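Phage-related protein (Bordetella bronchiseptica RB50, PDB 3BJQ) is of uncharacterised function but probably acts as a phage major capsid (coat) protein. Local coordinates at residues S148-S153 against I308-L313. Sequence-based numbering, arbitrary orientation.
Sequences SARWTS and IEDAGL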
ATOM      1  N   SER E 148     -62.302  19.205  22.457  1.00 45.69           N
ATOM      2  CA  SER E 148     -62.428  19.024  21.006  1.00 45.96           C
ATOM      3  C   SER E 148     -61.296  19.639  20.166  1.00 43.46           C
ATOM      4  O   SER E 148     -61.286  19.482  18.936  1.00 43.45           O
ATOM      5  CB  SER E 148     -63.779  19.593  20.555  1.00 46.83           C
ATOM      6  OG  SER E 148     -63.854  20.983  20.866  1.00 49.89           O
ATOM      7  N   ALA E 149     -60.366  20.343  20.817  1.00 41.85           N
ATOM      8  CA  ALA E 149     -59.183  20.882  20.152  1.00 40.87           C
ATOM      9  C   ALA E 149     -58.115  19.811  20.042  1.00 39.68           C
ATOM     10  O   ALA E 149     -57.192  19.946  19.241  1.00 38.01           O
ATOM     11  CB  ALA E 149     -58.635  22.099  20.900  1.00 41.22           C
ATOM     12  N   ARG E 150     -58.245  18.747  20.844  1.00 38.70           N
ATOM     13  CA  ARG E 150     -57.324  17.614  20.780  1.00 37.68           C
ATOM     14  C   ARG E 150     -57.532  16.857  19.475  1.00 37.73           C
ATOM     15  O   ARG E 150     -58.667  16.720  19.004  1.00 38.63           O
ATOM     16  CB  ARG E 150     -57.502  16.666  21.966  1.00 38.28           C
ATOM     17  CG  ARG E 150     -57.182  17.303  23.279  1.00 36.77           C
ATOM     18  CD  ARG E 150     -57.558  16.396  24.417  1.00 40.46           C
ATOM     19  NE  ARG E 150     -57.103  16.958  25.680  1.00 37.93           N
ATOM     20  CZ  ARG E 150     -57.307  16.415  26.872  1.00 42.23           C
ATOM     21  NH1 ARG E 150     -57.976  15.283  26.990  1.00 45.01           N
ATOM     22  NH2 ARG E 150     -56.831  17.021  27.950  1.00 41.57           N
ATOM     23  N   TRP E 151     -56.429  16.345  18.922  1.00 36.53           N
ATOM     24  CA  TRP E 151     -56.393  15.799  17.556  1.00 36.38           C
ATOM     25  C   TRP E 151     -57.207  14.529  17.351  1.00 36.69           C
ATOM     26  O   TRP E 151     -57.426  14.109  16.209  1.00 36.83           O
ATOM     27  CB  TRP E 151     -54.935  15.560  17.143  1.00 36.12           C
ATOM     28  CG  TRP E 151     -54.133  16.822  16.965  1.00 33.36           C
ATOM     29  CD1 TRP E 151     -54.461  18.082  17.387  1.00 32.66           C
ATOM     30  CD2 TRP E 151     -52.838  16.930  16.363  1.00 36.03           C
ATOM     31  NE1 TRP E 151     -53.483  18.967  17.032  1.00 32.75           N
ATOM     32  CE2 TRP E 151     -52.461  18.287  16.429  1.00 31.18           C
ATOM     33  CE3 TRP E 151     -51.971  16.015  15.756  1.00 34.19           C
ATOM     34  CZ2 TRP E 151     -51.266  18.752  15.912  1.00 31.08           C
ATOM     35  CZ3 TRP E 151     -50.773  16.481  15.230  1.00 31.73           C
ATOM     36  CH2 TRP E 151     -50.442  17.842  15.303  1.00 33.50           C
ATOM     37  N   THR E 152     -57.587  13.900  18.459  1.00 37.69           N
ATOM     38  CA  THR E 152     -58.478  12.751  18.471  1.00 38.51           C
ATOM     39  C   THR E 152     -59.926  13.152  18.141  1.00 40.95           C
ATOM     40  O   THR E 152     -60.733  12.308  17.753  1.00 41.89           O
ATOM     41  CB  THR E 152     -58.457  12.079  19.841  1.00 38.02           C
ATOM     42  OG1 THR E 152     -58.635  13.075  20.845  1.00 40.11           O
ATOM     43  CG2 THR E 152     -57.115  11.373  20.068  1.00 35.38           C
ATOM     44  N   SER E 153     -60.257  14.437  18.307  1.00 41.74           N
ATOM     45  CA  SER E 153     -61.557  14.939  17.927  1.00 42.94           C
ATOM     46  C   SER E 153     -61.619  15.269  16.429  1.00 43.80           C
ATOM     47  O   SER E 153     -60.713  15.904  15.886  1.00 42.94           O
ATOM     48  CB  SER E 153     -61.908  16.203  18.710  1.00 43.54           C
ATOM     49  OG  SER E 153     -63.126  16.777  18.227  1.00 48.38           O
ATOM     50  N   ILE E 308     -46.859  21.695  21.741  1.00 34.09           N
ATOM     51  CA  ILE E 308     -48.311  21.506  21.638  1.00 33.60           C
ATOM     52  C   ILE E 308     -48.657  20.340  22.559  1.00 34.75           C
ATOM     53  O   ILE E 308     -48.579  19.188  22.154  1.00 33.83           O
ATOM     54  CB  ILE E 308     -48.740  21.151  20.194  1.00 33.34           C
ATOM     55  CG1 ILE E 308     -48.370  22.264  19.222  1.00 33.46           C
ATOM     56  CG2 ILE E 308     -50.254  20.883  20.110  1.00 35.08           C
ATOM     57  CD1 ILE E 308     -48.607  21.888  17.761  1.00 31.52           C
ATOM     58  N   GLU E 309     -49.058  20.639  23.794  1.00 34.82           N
ATOM     59  CA  GLU E 309     -49.368  19.586  24.757  1.00 36.50           C
ATOM     60  C   GLU E 309     -50.725  18.919  24.505  1.00 37.16           C
ATOM     61  O   GLU E 309     -51.693  19.576  24.125  1.00 36.97           O
ATOM     62  CB  GLU E 309     -49.432  20.131  26.181  1.00 35.52           C
ATOM     63  CG  GLU E 309     -48.211  20.760  26.752  1.00 39.16           C
ATOM     64  CD  GLU E 309     -48.426  21.099  28.228  1.00 41.76           C
ATOM     65  OE1 GLU E 309     -48.323  20.167  29.062  1.00 44.81           O
ATOM     66  OE2 GLU E 309     -48.714  22.283  28.539  1.00 43.07           O
ATOM     67  N   ASP E 310     -50.772  17.611  24.757  1.00 37.68           N
ATOM     68  CA  ASP E 310     -52.006  16.814  24.782  1.00 37.91           C
ATOM     69  C   ASP E 310     -52.743  16.588  23.461  1.00 37.40           C
ATOM     70  O   ASP E 310     -53.903  16.163  23.461  1.00 36.59           O
ATOM     71  CB  ASP E 310     -52.935  17.345  25.876  1.00 40.65           C
ATOM     72  CG  ASP E 310     -52.290  17.260  27.258  1.00 42.02           C
ATOM     73  OD1 ASP E 310     -51.329  16.468  27.393  1.00 34.86           O
ATOM     74  OD2 ASP E 310     -52.731  17.986  28.175  1.00 41.04           O
ATOM     75  N   ALA E 311     -52.062  16.817  22.343  1.00 37.07           N
ATOM     76  CA  ALA E 311     -52.660  16.589  21.033  1.00 36.21           C
ATOM     77  C   ALA E 311     -53.269  15.184  20.929  1.00 36.88           C
ATOM     78  O   ALA E 311     -54.373  15.008  20.432  1.00 37.89           O
ATOM     79  CB  ALA E 311     -51.629  16.804  19.943  1.00 34.78           C
ATOM     80  N   GLY E 312     -52.569  14.191  21.452  1.00 36.97           N
ATOM     81  CA  GLY E 312     -52.986  12.808  21.297  1.00 37.42           C
ATOM     82  C   GLY E 312     -53.873  12.215  22.362  1.00 38.08           C
ATOM     83  O   GLY E 312     -54.139  11.021  22.321  1.00 38.89           O
ATOM     84  N   LEU E 313     -54.319  13.022  23.321  1.00 40.15           N
ATOM     85  CA  LEU E 313     -55.218  12.545  24.377  1.00 41.69           C
ATOM     86  C   LEU E 313     -56.673  12.507  23.872  1.00 43.46           C
ATOM     87  O   LEU E 313     -57.060  13.311  23.016  1.00 43.38           O
ATOM     88  CB  LEU E 313     -55.141  13.435  25.628  1.00 41.42           C
ATOM     89  CG  LEU E 313     -53.954  13.348  26.593  1.00 42.94           C
ATOM     90  CD1 LEU E 313     -54.123  14.364  27.708  1.00 38.47           C
ATOM     91  CD2 LEU E 313     -53.762  11.925  27.170  1.00 43.22           C
TER
HETATM   92  O   HOH W   1     -55.212  19.424  27.905  1.00 42.77           O
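The shortest polar bond between 148-153 and 308-313 runs from the hydroxyl OG1 of T152 to the carbonyl O of L313, 2.7 Å long, the donor tilted 29° from the carbonyl plane. Threonine suits the place because its other branch is used as well: with OG1 set between the backbone N and the carbonyl carbon, CG2 falls beside the backbone N and reaches to 3.7 Å from the O of G312. One residue back, the N of W151 donates to the O of A311 at 2.9 Å, in the carbonyl plane and on a lone pair, though the N-H...O angle, 140°, is well short of straight. Two type I turns, R150 to S153 and D310 to L313, thus meet through one backbone bond and one side-chain-to-backbone bond. The second follows strand 305-309, which lies beside strand 142-144 in a mixed sheet, so the contact joins the loop leaving one strand to the chain leaving its parallel neighbour. Over the indole of W151 sits the methyl of A311, a CH-pi contact with CB 3.8 Å from the centroid of the five-membered ring and 8° off its normal; a side chain this small lets the turn come close to the ring, whose NE1 is held by D161. R150 runs along the second turn, extended from CG to NE, until L313 covers one guanidinium face, CB lying 3.6 Å from NH1. Arginine's several N-H groups suit it here: NE and NH1 bond to the carbonyls of L145 and P314, fixing the plane, while NH2 donates to a water that the carboxylate OD2 of D310 accepts from. NH2 and OD2 are 4.2 Å apart with the oxygen well out of the guanidinium plane, so the opposite charges probably attract but form no salt bridge.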